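Side-chain contacts in hypothetical protein SA2161 (Staphylococcus aureus, PDB 1Y7R), which is of unknown function but probably acts as an acetyltransferase of the GNAT family, transferring an acetyl group to a substrate not yet identified: residues A[12-17]-A[29-34]; A[41-46]-A[51-56]; A[62-67]-A[89-94]; A[67-72]-A[111-116]; A[83-88]-A[117-122]. The protein carries 4 engineered substitutions. All coordinates share one frame; numbering follows the deposited sequence.

Contact 1 of 5, residues A[12-17]-A[29-34]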
# COMPACT_ATOMS: atom_id res chain seq x y z
N GLU A 12 -16.14 15.50 -4.38
CA GLU A 12 -15.91 16.36 -5.52
C GLU A 12 -14.49 16.91 -5.53
O GLU A 12 -13.84 16.86 -6.57
CB GLU A 12 -16.91 17.53 -5.57
CG GLU A 12 -16.57 18.53 -6.69
CD GLU A 12 -17.70 19.44 -7.05
OE1 GLU A 12 -18.69 19.51 -6.29
OE2 GLU A 12 -17.61 20.11 -8.10
N ASP A 13 -14.01 17.42 -4.39
CA ASP A 13 -12.67 18.05 -4.33
C ASP A 13 -11.58 17.01 -4.64
O ASP A 13 -10.63 17.28 -5.38
CB ASP A 13 -12.41 18.67 -2.95
CG ASP A 13 -13.04 20.05 -2.79
OD1 ASP A 13 -12.95 20.59 -1.65
OD2 ASP A 13 -13.56 20.62 -3.77
N TYR A 14 -11.75 15.81 -4.09
CA TYR A 14 -10.82 14.71 -4.30
C TYR A 14 -10.74 14.36 -5.78
O TYR A 14 -9.66 14.31 -6.36
CB TYR A 14 -11.23 13.49 -3.47
CG TYR A 14 -10.45 12.23 -3.80
CD1 TYR A 14 -9.24 11.98 -3.20
CD2 TYR A 14 -10.95 11.26 -4.70
CE1 TYR A 14 -8.51 10.83 -3.46
CE2 TYR A 14 -10.22 10.11 -4.98
CZ TYR A 14 -9.00 9.90 -4.37
OH TYR A 14 -8.26 8.76 -4.64
N CYS A 15 -11.90 14.08 -6.37
CA CYS A 15 -11.93 13.66 -7.76
C CYS A 15 -11.36 14.78 -8.64
O CYS A 15 -10.59 14.52 -9.58
CB CYS A 15 -13.37 13.34 -8.16
SG CYS A 15 -13.96 11.81 -7.38
N ALA A 16 -11.73 16.02 -8.32
CA ALA A 16 -11.31 17.19 -9.08
C ALA A 16 -9.81 17.41 -8.99
O ALA A 16 -9.15 17.77 -9.98
CB ALA A 16 -12.04 18.45 -8.60
N LEU A 17 -9.27 17.17 -7.80
CA LEU A 17 -7.84 17.33 -7.63
C LEU A 17 -7.05 16.30 -8.42
O LEU A 17 -6.08 16.65 -9.09
CB LEU A 17 -7.46 17.35 -6.15
CG LEU A 17 -5.98 17.49 -5.86
CD1 LEU A 17 -5.40 18.77 -6.48
CD2 LEU A 17 -5.80 17.45 -4.34
N GLU A 29 -18.18 7.02 -6.80
CA GLU A 29 -18.46 5.84 -5.99
C GLU A 29 -17.20 5.35 -5.27
O GLU A 29 -17.23 5.00 -4.07
CB GLU A 29 -19.06 4.70 -6.80
CG GLU A 29 -19.56 3.51 -5.93
CD GLU A 29 -19.75 2.19 -6.69
OE1 GLU A 29 -19.24 2.03 -7.83
OE2 GLU A 29 -20.41 1.27 -6.13
N ALA A 30 -16.07 5.28 -5.99
CA ALA A 30 -14.86 4.79 -5.33
C ALA A 30 -14.42 5.77 -4.24
O ALA A 30 -14.02 5.36 -3.14
CB ALA A 30 -13.70 4.54 -6.32
N ALA A 31 -14.50 7.07 -4.57
CA ALA A 31 -14.12 8.11 -3.63
C ALA A 31 -14.97 8.07 -2.35
O ALA A 31 -14.46 8.18 -1.24
CB ALA A 31 -14.20 9.46 -4.32
N GLU A 32 -16.27 7.87 -2.52
CA GLU A 32 -17.19 7.80 -1.39
C GLU A 32 -16.80 6.66 -0.47
O GLU A 32 -16.76 6.82 0.75
CB GLU A 32 -18.61 7.55 -1.89
CG GLU A 32 -19.32 8.77 -2.43
CD GLU A 32 -20.77 8.50 -2.77
OE1 GLU A 32 -21.09 7.39 -3.26
OE2 GLU A 32 -21.61 9.41 -2.56
N LYS A 33 -16.51 5.50 -1.06
CA LYS A 33 -16.14 4.35 -0.28
C LYS A 33 -14.74 4.47 0.35
O LYS A 33 -14.53 3.92 1.43
CB LYS A 33 -16.17 3.12 -1.16
CG LYS A 33 -17.49 2.86 -1.86
CD LYS A 33 -17.39 1.65 -2.75
CE LYS A 33 -16.77 0.49 -2.01
NZ LYS A 33 -17.39 0.32 -0.66
N GLY A 34 -13.82 5.18 -0.31
CA GLY A 34 -12.39 5.17 0.08
C GLY A 34 -11.97 6.31 0.99
O GLY A 34 -11.13 6.13 1.89
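The methyl group of A31 sits at the meeting point of two neighbouring side chains, Y14 and C15, a small knob touched by an aromatic ring and a thiol. Its CB lies 3.7 Å from CD2 of Y14 and 4.1 Å from CE2 of the same ring, so that one flank of the tyrosine meets it obliquely. The second touch comes from SG of C15, 3.9 Å from A31 CB. The two side chains leave helix 11-20 differently. Y14 places its ring opposite the backbone N (chi1 171°), which carries it out toward helix 28-34, whereas C15 holds SG beside its own N (chi1 -72°). Both helices belong to the region between strands 3-5 and 40-46, where GNAT proteins usually carry their first helices, often near the acceptor-substrate side. The backbones come fairly close, the CA atoms of C15 and A31 being 7.3 Å apart, and the small methyl of A31 suits that spacing. Away from A31, the far end of the ring turns to the sheet: its hydroxyl is hydrogen-bonded to D68, the ring also packs on M53, and T62 of the second subunit lies against it.

Contact 2 of 5, residues A[41-46]-A[51-56]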
# COMPACT_ATOMS: atom_id res chain seq x y z
N THR A 41 -4.63 11.86 6.13
CA THR A 41 -4.85 12.65 4.92
C THR A 41 -4.42 14.07 5.19
O THR A 41 -4.83 14.63 6.21
CB THR A 41 -6.35 12.66 4.49
OG1 THR A 41 -6.82 11.32 4.31
CG2 THR A 41 -6.53 13.39 3.16
N VAL A 42 -3.62 14.65 4.30
CA VAL A 42 -3.28 16.09 4.40
C VAL A 42 -3.81 16.78 3.16
O VAL A 42 -3.72 16.26 2.05
CB VAL A 42 -1.69 16.35 4.35
CG1 VAL A 42 -0.95 15.63 3.23
CG2 VAL A 42 -1.36 17.89 4.39
N THR A 43 -4.39 17.96 3.36
CA THR A 43 -4.93 18.78 2.28
C THR A 43 -4.44 20.21 2.44
O THR A 43 -4.25 20.71 3.56
CB THR A 43 -6.48 18.75 2.23
OG1 THR A 43 -7.01 18.82 3.56
CG2 THR A 43 -6.98 17.43 1.52
N LEU A 44 -4.16 20.84 1.30
CA LEU A 44 -3.67 22.22 1.22
C LEU A 44 -4.69 23.04 0.46
O LEU A 44 -5.15 22.66 -0.62
CB LEU A 44 -2.36 22.28 0.44
CG LEU A 44 -1.22 21.39 0.95
CD1 LEU A 44 -0.03 21.60 0.03
CD2 LEU A 44 -0.80 21.67 2.36
N TYR A 45 -4.99 24.21 1.01
CA TYR A 45 -5.97 25.10 0.40
C TYR A 45 -5.37 26.49 0.18
O TYR A 45 -4.66 27.02 1.06
CB TYR A 45 -7.21 25.25 1.29
CG TYR A 45 -8.06 24.02 1.44
CD1 TYR A 45 -9.10 23.77 0.55
CD2 TYR A 45 -7.88 23.14 2.50
CE1 TYR A 45 -9.91 22.66 0.67
CE2 TYR A 45 -8.71 22.02 2.64
CZ TYR A 45 -9.72 21.79 1.73
OH TYR A 45 -10.53 20.66 1.86
N ASP A 46 -5.64 27.05 -1.00
CA ASP A 46 -5.26 28.41 -1.33
C ASP A 46 -6.58 29.16 -1.29
O ASP A 46 -7.43 28.94 -2.17
CB ASP A 46 -4.64 28.50 -2.74
CG ASP A 46 -4.24 29.93 -3.12
OD1 ASP A 46 -4.49 30.84 -2.31
OD2 ASP A 46 -3.67 30.17 -4.22
N ILE A 51 -5.74 22.78 -3.39
CA ILE A 51 -4.67 22.72 -4.38
C ILE A 51 -3.76 21.48 -4.30
O ILE A 51 -2.98 21.21 -5.22
CB ILE A 51 -3.90 24.04 -4.42
CG1 ILE A 51 -3.01 24.24 -3.18
CG2 ILE A 51 -4.89 25.21 -4.61
CD1 ILE A 51 -1.72 23.47 -3.23
N GLY A 52 -3.86 20.73 -3.20
CA GLY A 52 -2.98 19.58 -3.00
C GLY A 52 -3.43 18.66 -1.90
O GLY A 52 -4.18 19.06 -1.01
N MSE A 53 -3.02 17.40 -2.01
CA MSE A 53 -3.36 16.39 -1.01
C MSE A 53 -2.34 15.26 -1.04
O MSE A 53 -1.60 15.08 -2.00
CB MSE A 53 -4.75 15.81 -1.25
CG MSE A 53 -4.76 14.80 -2.34
SE MSE A 53 -6.59 14.17 -2.55
CE MSE A 53 -7.05 13.98 -0.82
N GLY A 54 -2.32 14.51 0.03
CA GLY A 54 -1.62 13.21 0.08
C GLY A 54 -2.31 12.32 1.10
O GLY A 54 -2.96 12.82 2.05
N ARG A 55 -2.21 11.00 0.92
CA ARG A 55 -2.92 10.07 1.81
C ARG A 55 -1.97 8.93 2.18
O ARG A 55 -1.00 8.67 1.46
CB ARG A 55 -4.21 9.53 1.14
CG ARG A 55 -5.16 10.65 0.70
CD ARG A 55 -6.31 10.17 -0.15
NE ARG A 55 -7.27 9.35 0.61
CZ ARG A 55 -7.71 8.14 0.27
NH1 ARG A 55 -7.33 7.55 -0.87
NH2 ARG A 55 -8.60 7.55 1.07
N VAL A 56 -2.25 8.29 3.31
CA VAL A 56 -1.50 7.11 3.78
C VAL A 56 -2.49 5.98 4.14
O VAL A 56 -3.49 6.20 4.86
CB VAL A 56 -0.63 7.45 4.99
CG1 VAL A 56 0.09 6.19 5.55
CG2 VAL A 56 0.36 8.57 4.67
O HOH W 1 -8.70 10.41 2.70
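T41 and R55 lie side by side on one face of the hairpin, and their polar ends are joined through a single water. The water is 2.6 Å from OG1 of T41 and accepts from NE of R55 at 2.7 Å, in the plane of the guanidinium at its edge. T41 reaches it because OG1 stands beside the backbone N (chi1 -56°), while CG2 turns to the other side and packs on R55 CG. A bend in the arginine (chi3 68°) brings the guanidinium round to the water; beyond it the group forms salt bridges with D68 and with D59 of the second subunit. T43 and selenomethionine M53 form the next pair on this face, T43 CG2 lying 3.9 Å from M53 CB, and CE of M53 reaches to 4.1 Å from T41 CG2. Strands 40-46 and 49-58 form an antiparallel hairpin, the second and third strands of the GNAT sheet; the segments 41-46 and 51-56 run at 175° to each other. V42 and G54 exchange two backbone bonds, and T41-R55 and T43-M53 are non-hydrogen-bonded pairs. At the turn end a classic beta bulge sets both I51 and G52 opposite L44: L44 O takes a 2.8 Å bond from I51 N and a weak one from G52 N. I51 puts CD1 3.9 Å from L44 CB, while its CG2 branch meets D46 CB.

Contact 3 of 5, residues A[62-67]-A[89-94]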
# COMPACT_ATOMS: atom_id res chain seq x y z
N THR A 62 3.74 -2.37 10.50
CA THR A 62 4.65 -3.17 9.75
C THR A 62 4.81 -2.57 8.36
O THR A 62 5.89 -2.67 7.73
CB THR A 62 3.95 -4.55 9.74
OG1 THR A 62 4.58 -5.54 10.57
CG2 THR A 62 3.30 -4.95 8.50
N VAL A 63 3.73 -1.96 7.87
CA VAL A 63 3.73 -1.51 6.48
C VAL A 63 2.80 -0.30 6.28
O VAL A 63 1.70 -0.27 6.83
CB VAL A 63 3.34 -2.66 5.52
CG1 VAL A 63 1.93 -3.25 5.83
CG2 VAL A 63 3.53 -2.27 4.04
N PHE A 64 3.27 0.67 5.50
CA PHE A 64 2.42 1.77 5.00
C PHE A 64 2.66 1.98 3.50
O PHE A 64 3.73 1.67 2.97
CB PHE A 64 2.76 3.08 5.74
CG PHE A 64 2.58 3.01 7.23
CD1 PHE A 64 1.40 3.46 7.81
CD2 PHE A 64 3.61 2.50 8.05
CE1 PHE A 64 1.22 3.41 9.22
CE2 PHE A 64 3.45 2.45 9.44
CZ PHE A 64 2.23 2.88 10.03
N GLN A 65 1.64 2.53 2.83
CA GLN A 65 1.81 2.99 1.45
C GLN A 65 1.30 4.41 1.38
O GLN A 65 0.20 4.72 1.86
CB GLN A 65 1.01 2.13 0.47
CG GLN A 65 1.52 2.29 -0.97
CD GLN A 65 0.65 1.63 -2.01
OE1 GLN A 65 -0.53 1.35 -1.80
NE2 GLN A 65 1.22 1.44 -3.18
N ILE A 66 2.11 5.27 0.78
CA ILE A 66 1.74 6.65 0.50
C ILE A 66 1.09 6.65 -0.87
O ILE A 66 1.66 6.08 -1.83
CB ILE A 66 2.98 7.56 0.52
CG1 ILE A 66 3.61 7.52 1.91
CG2 ILE A 66 2.63 9.00 0.10
CD1 ILE A 66 4.96 8.16 1.99
N VAL A 67 -0.09 7.27 -0.95
CA VAL A 67 -0.92 7.23 -2.16
C VAL A 67 -1.53 8.60 -2.41
O VAL A 67 -1.56 9.42 -1.50
CB VAL A 67 -2.05 6.15 -2.07
CG1 VAL A 67 -1.47 4.73 -1.93
CG2 VAL A 67 -3.10 6.46 -0.93
N MSE A 89 5.38 12.59 6.29
CA MSE A 89 6.55 12.01 6.98
C MSE A 89 6.50 12.24 8.48
O MSE A 89 6.98 11.39 9.26
CB MSE A 89 7.87 12.53 6.38
CG MSE A 89 8.15 12.05 4.96
SE MSE A 89 7.92 10.08 4.69
CE MSE A 89 6.14 10.02 4.22
N LYS A 90 5.94 13.38 8.89
CA LYS A 90 5.59 13.62 10.29
C LYS A 90 4.61 12.60 10.91
O LYS A 90 4.84 12.09 12.02
CB LYS A 90 5.11 15.06 10.46
CG LYS A 90 4.78 15.42 11.89
CD LYS A 90 4.60 16.92 12.04
CE LYS A 90 5.82 17.50 12.74
NZ LYS A 90 7.05 16.70 12.42
N TYR A 91 3.53 12.29 10.19
CA TYR A 91 2.58 11.26 10.61
C TYR A 91 3.28 9.91 10.76
O TYR A 91 3.18 9.24 11.79
CB TYR A 91 1.40 11.16 9.63
CG TYR A 91 0.62 9.91 9.93
CD1 TYR A 91 0.83 8.76 9.18
CD2 TYR A 91 -0.21 9.85 11.04
CE1 TYR A 91 0.16 7.57 9.50
CE2 TYR A 91 -0.89 8.68 11.35
CZ TYR A 91 -0.68 7.55 10.59
OH TYR A 91 -1.35 6.38 10.89
N ILE A 92 4.03 9.51 9.74
CA ILE A 92 4.65 8.18 9.76
C ILE A 92 5.72 8.08 10.87
O ILE A 92 5.78 7.08 11.58
CB ILE A 92 5.23 7.80 8.39
CG1 ILE A 92 4.08 7.70 7.36
CG2 ILE A 92 5.99 6.46 8.49
CD1 ILE A 92 4.55 7.53 5.89
N LYS A 93 6.48 9.16 11.08
CA LYS A 93 7.50 9.18 12.15
C LYS A 93 6.89 8.92 13.52
O LYS A 93 7.54 8.30 14.37
CB LYS A 93 8.27 10.52 12.13
CG LYS A 93 9.24 10.75 13.33
CD LYS A 93 9.27 12.22 13.78
CE LYS A 93 7.84 12.75 14.10
NZ LYS A 93 7.82 13.98 14.96
N ASN A 94 5.67 9.39 13.75
CA ASN A 94 5.06 9.25 15.06
C ASN A 94 4.45 7.86 15.29
O ASN A 94 4.08 7.52 16.42
CB ASN A 94 4.02 10.35 15.34
CG ASN A 94 4.64 11.71 15.73
OD1 ASN A 94 5.19 12.46 14.88
ND2 ASN A 94 4.51 12.08 17.02
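The rings of F64 and Y91 approach each other obliquely, with CE1 of F64 4.3 Å from Y91 CE1 and equally far from Y91 OH; the contact is a loose oblique touch. The Y91 ring does stack, but on F40, so the tyrosine is held from another direction, and F64 is further covered by V56 and V95. Next to this pair the packing is aliphatic. I66 and I92 cross with their delta methyls leading: CD1 of I66 is 4.0 Å from CD1 of I92, and I66 CG1 is 4.1 Å from that same I92 CD1. Each isoleucine has CG1 beside its own backbone N and a nearly straight outer bond (chi2 169° and 172°), so both side chains extend toward each other. Selenomethionine M89 bends its chain to bring its CE toward I66 CD1, though the modelled separation there is too short to be trusted. The strand and helix run antiparallel, their axes 11.2 Å apart, as the first two elements of the beta-alpha-beta crossover that returns through strand 101-107, whose V102 packs against both I66 and I92. Since everything that meets between these two segments is carbon, apart from the tyrosine oxygen, their association rests on dispersion and the burial of apolar surface, without directional bonds.

Contact 4 of 5, residues A[67-72]-A[111-116]. Engineered in segment 67-72: L72 (natural residue Ser). Engineered in segment 111-116: V115 (natural residue Ala).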
# COMPACT_ATOMS: atom_id res chain seq x y z
N VAL A 67 -0.09 7.27 -0.95
CA VAL A 67 -0.92 7.23 -2.16
C VAL A 67 -1.53 8.60 -2.41
O VAL A 67 -1.56 9.42 -1.50
CB VAL A 67 -2.05 6.15 -2.07
CG1 VAL A 67 -1.47 4.73 -1.93
CG2 VAL A 67 -3.10 6.46 -0.93
N ASP A 68 -2.00 8.85 -3.64
CA ASP A 68 -2.77 10.06 -3.95
C ASP A 68 -2.02 11.34 -3.66
O ASP A 68 -2.60 12.32 -3.16
CB ASP A 68 -4.10 10.06 -3.17
CG ASP A 68 -5.12 9.15 -3.80
OD1 ASP A 68 -5.10 9.01 -5.03
OD2 ASP A 68 -5.94 8.55 -3.09
N ILE A 69 -0.72 11.38 -3.99
CA ILE A 69 0.03 12.65 -3.90
C ILE A 69 -0.35 13.47 -5.12
O ILE A 69 0.15 13.22 -6.23
CB ILE A 69 1.55 12.41 -3.82
CG1 ILE A 69 1.86 11.48 -2.64
CG2 ILE A 69 2.32 13.76 -3.68
CD1 ILE A 69 1.52 12.04 -1.31
N ALA A 70 -1.23 14.44 -4.92
CA ALA A 70 -1.83 15.15 -6.05
C ALA A 70 -1.70 16.63 -5.78
O ALA A 70 -2.21 17.12 -4.77
CB ALA A 70 -3.31 14.80 -6.15
N VAL A 71 -1.06 17.35 -6.70
CA VAL A 71 -0.96 18.81 -6.61
C VAL A 71 -1.48 19.34 -7.95
O VAL A 71 -1.07 18.84 -8.99
CB VAL A 71 0.53 19.25 -6.36
CG1 VAL A 71 0.71 20.76 -6.53
CG2 VAL A 71 1.05 18.71 -4.97
N LEU A 72 -2.36 20.34 -7.94
CA LEU A 72 -2.81 20.97 -9.20
C LEU A 72 -1.66 21.25 -10.14
O LEU A 72 -0.60 21.76 -9.73
CB LEU A 72 -3.54 22.27 -8.93
CG LEU A 72 -4.85 22.14 -8.19
CD1 LEU A 72 -5.36 23.55 -7.90
CD2 LEU A 72 -5.84 21.37 -9.07
N ASP A 111 9.61 10.82 -9.11
CA ASP A 111 10.64 10.19 -8.27
C ASP A 111 11.60 11.22 -7.65
O ASP A 111 12.12 11.03 -6.55
CB ASP A 111 11.40 9.05 -8.98
CG ASP A 111 11.95 9.43 -10.36
OD1 ASP A 111 11.58 10.47 -10.95
OD2 ASP A 111 12.77 8.64 -10.88
N LYS A 112 11.80 12.34 -8.35
CA LYS A 112 12.65 13.41 -7.82
C LYS A 112 12.16 14.01 -6.52
O LYS A 112 12.98 14.44 -5.67
CB LYS A 112 12.81 14.53 -8.84
CG LYS A 112 13.48 14.11 -10.14
CD LYS A 112 13.73 15.34 -11.00
CE LYS A 112 14.21 14.95 -12.40
NZ LYS A 112 15.41 14.05 -12.40
N LEU A 113 10.84 14.10 -6.37
CA LEU A 113 10.23 14.56 -5.12
C LEU A 113 10.50 13.56 -3.97
O LEU A 113 10.96 13.93 -2.88
CB LEU A 113 8.72 14.73 -5.30
CG LEU A 113 7.96 14.93 -3.98
CD1 LEU A 113 8.42 16.24 -3.32
CD2 LEU A 113 6.49 14.93 -4.14
N TYR A 114 10.24 12.28 -4.22
CA TYR A 114 10.31 11.31 -3.10
C TYR A 114 11.74 11.08 -2.66
O TYR A 114 11.98 10.81 -1.50
CB TYR A 114 9.62 10.00 -3.45
CG TYR A 114 8.23 10.28 -3.96
CD1 TYR A 114 7.27 10.85 -3.11
CD2 TYR A 114 7.86 9.98 -5.27
CE1 TYR A 114 5.98 11.14 -3.58
CE2 TYR A 114 6.59 10.26 -5.74
CZ TYR A 114 5.66 10.84 -4.91
OH TYR A 114 4.37 11.08 -5.40
N VAL A 115 12.68 11.24 -3.58
CA VAL A 115 14.11 11.11 -3.25
C VAL A 115 14.52 12.10 -2.14
O VAL A 115 15.38 11.80 -1.30
CB VAL A 115 15.00 11.29 -4.53
CG1 VAL A 115 16.47 11.24 -4.16
CG2 VAL A 115 14.70 10.20 -5.53
N LYS A 116 13.91 13.29 -2.15
CA LYS A 116 14.15 14.31 -1.11
C LYS A 116 13.85 13.84 0.31
O LYS A 116 14.38 14.40 1.28
CB LYS A 116 13.28 15.55 -1.37
CG LYS A 116 13.60 16.28 -2.65
CD LYS A 116 12.65 17.50 -2.83
CE LYS A 116 12.90 18.16 -4.17
NZ LYS A 116 14.37 18.43 -4.28
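I69 is the residue of strand 63-71 that meets helix 110-115, through Y114 and L113, and most of its neighbours in the segment look elsewhere. V67, first in the segment, turns away from the helix and packs on R55. D68 also points away, and its carboxylate forms a salt bridge with R18. Its backbone adopts positive phi (59°), an irregularity consistent with the distortion that the fourth strand of GNAT proteins often carries. I69 then faces the helix. Its CB lies 3.5 Å from Y114 OH, and CG1 and CG2 flank that oxygen at 3.8 Å each, because the two branches diverge to either side of CB. CG1 also lies near the plane of the tyrosine ring, at its edge, 4.2 Å from CE1. A turned outer bond (chi2 -64°) carries CD1 to I88 and I84 of helix 80-95. The CG2 branch makes a looser touch, 4.4 Å, with CD2 of L113, whose CG rests over one face of the Y114 ring. A70 points back toward M53 and helix 11-20, V71, on the side of I69, packs on I84, and L72, an engineered residue, meets I51 and L17. In many GNAT relatives a tyrosine of this helix lies near the acetyl-CoA sulfur; that role is unproven for Y114. A phosphate, probably from the crystallisation liquor, lies near L113, as such ions often do in pockets. The tyrosine oxygen is met by the carbons of one isoleucine, which can position it but cannot bond to it, so any polar partner must come from elsewhere.

Contact 5 of 5, residues A[83-88]-A[117-122]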
# COMPACT_ATOMS: atom_id res chain seq x y z
N LEU A 83 5.62 20.08 0.70
CA LEU A 83 4.82 20.39 1.89
C LEU A 83 3.92 19.21 2.33
O LEU A 83 3.91 18.81 3.51
CB LEU A 83 4.01 21.68 1.63
CG LEU A 83 3.27 22.20 2.90
CD1 LEU A 83 4.20 22.47 4.08
CD2 LEU A 83 2.57 23.46 2.53
N ILE A 84 3.23 18.63 1.36
CA ILE A 84 2.44 17.40 1.57
C ILE A 84 3.31 16.29 2.19
O ILE A 84 2.97 15.70 3.23
CB ILE A 84 1.79 16.98 0.25
CG1 ILE A 84 0.64 17.95 -0.06
CG2 ILE A 84 1.26 15.53 0.33
CD1 ILE A 84 0.20 17.97 -1.52
N MSE A 85 4.46 16.04 1.58
CA MSE A 85 5.34 14.97 2.05
C MSE A 85 5.86 15.25 3.45
O MSE A 85 5.97 14.32 4.23
CB MSE A 85 6.50 14.75 1.07
CG MSE A 85 6.14 14.02 -0.21
SE MSE A 85 5.41 12.20 0.15
CE MSE A 85 7.04 11.36 0.84
N GLU A 86 6.18 16.51 3.78
CA GLU A 86 6.63 16.83 5.13
C GLU A 86 5.57 16.43 6.15
O GLU A 86 5.87 15.85 7.20
CB GLU A 86 6.97 18.33 5.26
CG GLU A 86 8.26 18.74 4.53
CD GLU A 86 9.53 18.30 5.30
OE1 GLU A 86 9.44 17.42 6.19
OE2 GLU A 86 10.62 18.86 5.04
N HIS A 87 4.31 16.73 5.86
CA HIS A 87 3.23 16.35 6.81
C HIS A 87 3.00 14.83 6.86
O HIS A 87 2.85 14.25 7.96
CB HIS A 87 1.98 17.14 6.48
CG HIS A 87 2.09 18.58 6.89
ND1 HIS A 87 1.72 19.02 8.15
CD2 HIS A 87 2.61 19.66 6.26
CE1 HIS A 87 1.96 20.32 8.25
NE2 HIS A 87 2.50 20.73 7.11
N ILE A 88 3.09 14.17 5.71
CA ILE A 88 3.02 12.71 5.68
C ILE A 88 4.17 12.07 6.48
O ILE A 88 3.95 11.14 7.27
CB ILE A 88 2.98 12.20 4.22
CG1 ILE A 88 1.62 12.52 3.61
CG2 ILE A 88 3.28 10.71 4.14
CD1 ILE A 88 1.56 12.15 2.16
N PHE A 117 12.99 12.83 0.43
CA PHE A 117 12.50 12.31 1.71
C PHE A 117 13.10 10.96 2.06
O PHE A 117 12.71 10.35 3.04
CB PHE A 117 10.97 12.30 1.69
CG PHE A 117 10.42 13.69 1.63
CD1 PHE A 117 10.18 14.30 0.39
CD2 PHE A 117 10.29 14.42 2.78
CE1 PHE A 117 9.77 15.62 0.33
CE2 PHE A 117 9.85 15.75 2.74
CZ PHE A 117 9.59 16.34 1.51
N GLY A 118 14.08 10.54 1.26
CA GLY A 118 14.89 9.36 1.58
C GLY A 118 14.46 8.10 0.87
O GLY A 118 15.08 7.06 1.05
N PHE A 119 13.42 8.20 0.04
CA PHE A 119 12.94 7.03 -0.73
C PHE A 119 13.96 6.60 -1.78
O PHE A 119 14.65 7.42 -2.37
CB PHE A 119 11.59 7.34 -1.38
CG PHE A 119 10.48 7.34 -0.40
CD1 PHE A 119 9.78 6.16 -0.14
CD2 PHE A 119 10.18 8.48 0.35
CE1 PHE A 119 8.75 6.14 0.83
CE2 PHE A 119 9.17 8.44 1.32
CZ PHE A 119 8.47 7.26 1.57
N MSE A 120 14.07 5.29 -1.96
CA MSE A 120 14.95 4.75 -2.99
C MSE A 120 14.20 3.71 -3.82
O MSE A 120 13.18 3.16 -3.37
CB MSE A 120 16.16 4.13 -2.34
CG MSE A 120 15.76 3.17 -1.28
SE MSE A 120 17.15 2.02 -0.89
CE MSE A 120 18.22 3.18 0.36
N PRO A 121 14.67 3.44 -5.04
CA PRO A 121 13.98 2.48 -5.87
C PRO A 121 13.94 1.07 -5.28
O PRO A 121 14.92 0.61 -4.66
CB PRO A 121 14.81 2.47 -7.17
CG PRO A 121 15.43 3.85 -7.19
CD PRO A 121 15.80 4.09 -5.74
N THR A 122 12.82 0.40 -5.49
CA THR A 122 12.74 -1.02 -5.20
C THR A 122 13.52 -1.83 -6.25
O THR A 122 14.08 -2.90 -5.95
CB THR A 122 11.30 -1.53 -5.11
OG1 THR A 122 10.62 -1.29 -6.35
CG2 THR A 122 10.58 -0.82 -3.96
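In the GNAT fold the chain leaving the last helix swings past the long helix of the acetyl-CoA-binding half, and here F117 and F119 meet M85 and E86 of helix 80-95 in that swing. The G118 between them takes positive phi, making the turn that lets both rings face the helix. M85, a selenomethionine, serves both. Its CB sits over one face of the F117 ring, 3.6 Å from the centroid and 17° off the normal, a CH-pi contact made by the root of the side chain. From there the chain bends twice (chi2 -60°, chi3 -68°), and the terminal CE comes to 3.6 Å from CE2 of F119, in an oblique approach, and 4.1 Å from F117 CB. F119 lies deeper, over I66, V102 and Y114, and also touches I131 of the second subunit. Just beyond it M120 and P121 pair antiparallel with a strand of that subunit, so the sheet continues across the interface. Solvent-facing E86 approaches F117 at its edge, with the carboxylate plane at right angles to the ring plane; the weakly positive rim of the ring may favour an acid there. A bend in its chain folds the carboxylate against the phenylalanine: CD is 3.6 Å from CE2 of F117, with OE1 and OE2 each 3.9 Å from that same carbon.

In the fold
Contacts 1 and 2 follow one another along the chain, whereas contacts 3, 4 and 5 interleave, because strand 63-71 and helix 80-95 come before the partners at 111-116 and 117-122. Contacts 4 and 5 have centres about 7 Å apart, and contacts 3 and 5 about 9 Å; they share the apolar layer round helix 80-95 on one face of the GNAT sheet. Contact 1 packs on the other face, its centre about 23 Å from that of contact 5, with the hairpin of contact 2 between. D68 of contact 4 binds Y14 and R55 of contacts 1 and 2, linking helix 11-20 to the central strands on that face, and each contact has at least one residue touching the second subunit.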